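Local coordinates for protein transcriptional regulator, LacI family (Burkholderia phymatum, PDB 2RGY) that probably regulates transcription as a DNA-binding LacI-family regulator whose periplasmic-binding-protein-like part is likely to sense a small sugar-like effector, at residues 163-168 and 181-186. Numbering follows the deposited sequence.
Sequences SVPLIE and CQLLES
I167 and L183 bring edge strand 166-168 and helix 173-186 together, their CA atoms being the nearest pair between 163-168 and 181-186, 7.1 Å apart. Two apolar contacts carry the buried part. P165 CB lies 4.0 Å from L183 CD1, and I167 CG1 packs more loosely on the base of the same leucine, 4.3 Å from L183 CB. The CB of L183 does not aim straight at the strand; with CG anti to the backbone N (chi1 175°), the isobutyl end swings nearer and delivers CD1 to the proline ring. Both P165 and L183 also touch A132 of the neighbouring strand 131-135, which continues this apolar layer.

A mixed polar-apolar contact lies on the exposed side. The extended Q182 chain lays its amide obliquely across the end of I167: NE2 is 3.4 Å from I167 CD1 and 3.7 Å from CG2, so the amide covers both methyls by van der Waals contact. Its other end is tied through water, which donates to Q182 OE1 (3.2 Å) and to the backbone O of E168 (2.8 Å), bridging helix and strand.

Within the helix, S186 OG donates 2.7 Å to L183 O, meeting the C=O at 139°. L166 points to the other face of the sheet, onto L147 and F151 of helix 141-155, so helices cover both faces of this edge strand. Strand 166-168, helix 173-186 and parallel strand 192-195 form a beta-alpha-beta crossover that passes over strand 131-135, which lies between the two strands, in a Rossmann-like periplasmic-binding-protein subdomain, as in LacI-family regulators.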
# COMPACT_ATOMS: atom_id res chain seq x y z
N SER A 163 23.19 17.77 19.00
CA SER A 163 22.40 17.64 20.22
C SER A 163 21.02 17.03 19.98
O SER A 163 20.21 16.92 20.90
CB SER A 163 22.21 19.01 20.86
OG SER A 163 21.44 19.83 20.00
N VAL A 164 20.74 16.65 18.74
CA VAL A 164 19.43 16.09 18.41
C VAL A 164 19.42 14.57 18.28
O VAL A 164 20.14 14.01 17.44
CB VAL A 164 18.89 16.70 17.09
CG1 VAL A 164 17.58 16.05 16.69
CG2 VAL A 164 18.72 18.20 17.26
N PRO A 165 18.63 13.88 19.11
CA PRO A 165 18.58 12.42 19.01
C PRO A 165 18.14 12.00 17.60
O PRO A 165 17.12 12.48 17.09
CB PRO A 165 17.58 12.02 20.10
CG PRO A 165 16.78 13.28 20.34
CD PRO A 165 17.83 14.35 20.25
N LEU A 166 18.92 11.13 16.98
CA LEU A 166 18.67 10.67 15.63
C LEU A 166 18.80 9.15 15.57
O LEU A 166 19.87 8.60 15.81
CB LEU A 166 19.69 11.32 14.69
CG LEU A 166 19.59 11.26 13.16
CD1 LEU A 166 19.33 9.83 12.74
CD2 LEU A 166 18.50 12.18 12.64
N ILE A 167 17.71 8.47 15.25
CA ILE A 167 17.72 7.01 15.14
C ILE A 167 17.70 6.63 13.66
O ILE A 167 16.78 7.02 12.94
CB ILE A 167 16.47 6.38 15.80
CG1 ILE A 167 16.23 6.98 17.18
CG2 ILE A 167 16.67 4.88 15.92
CD1 ILE A 167 17.30 6.64 18.21
N GLU A 168 18.70 5.89 13.20
CA GLU A 168 18.74 5.47 11.80
C GLU A 168 17.80 4.28 11.65
O GLU A 168 17.84 3.34 12.46
CB GLU A 168 20.15 5.05 11.40
CG GLU A 168 20.36 4.97 9.88
CD GLU A 168 21.63 4.21 9.49
OE1 GLU A 168 22.61 4.20 10.27
OE2 GLU A 168 21.64 3.63 8.39
N CYS A 181 10.76 2.93 19.72
CA CYS A 181 11.04 2.29 21.00
C CYS A 181 12.45 2.63 21.48
O CYS A 181 12.66 2.95 22.65
CB CYS A 181 10.89 0.77 20.88
SG CYS A 181 9.19 0.27 20.62
N GLN A 182 13.42 2.55 20.57
CA GLN A 182 14.80 2.86 20.92
C GLN A 182 14.89 4.30 21.43
O GLN A 182 15.62 4.58 22.39
CB GLN A 182 15.70 2.68 19.70
CG GLN A 182 17.20 2.83 20.00
CD GLN A 182 18.08 2.72 18.76
OE1 GLN A 182 17.96 1.77 17.97
NE2 GLN A 182 18.98 3.68 18.59
N LEU A 183 14.13 5.20 20.82
CA LEU A 183 14.13 6.60 21.21
C LEU A 183 13.59 6.79 22.62
O LEU A 183 14.22 7.44 23.45
CB LEU A 183 13.30 7.42 20.23
CG LEU A 183 13.10 8.90 20.56
CD1 LEU A 183 14.44 9.62 20.60
CD2 LEU A 183 12.18 9.52 19.51
N LEU A 184 12.42 6.23 22.90
CA LEU A 184 11.79 6.34 24.22
C LEU A 184 12.62 5.70 25.32
O LEU A 184 12.64 6.18 26.46
CB LEU A 184 10.41 5.67 24.19
CG LEU A 184 9.42 6.32 23.24
CD1 LEU A 184 8.15 5.47 23.15
CD2 LEU A 184 9.11 7.71 23.75
N GLU A 185 13.28 4.60 24.98
CA GLU A 185 14.12 3.87 25.91
C GLU A 185 15.37 4.67 26.26
O GLU A 185 15.91 4.55 27.37
CB GLU A 185 14.53 2.51 25.30
CG GLU A 185 13.42 1.45 25.31
CD GLU A 185 13.72 0.27 24.37
OE1 GLU A 185 14.91 0.04 24.05
OE2 GLU A 185 12.77 -0.43 23.95
N SER A 186 15.84 5.48 25.31
CA SER A 186 17.04 6.27 25.55
C SER A 186 16.77 7.34 26.60
O SER A 186 17.70 7.81 27.24
CB SER A 186 17.51 6.95 24.26
OG SER A 186 16.78 8.13 24.01
O HOH W 1 18.83 2.69 15.01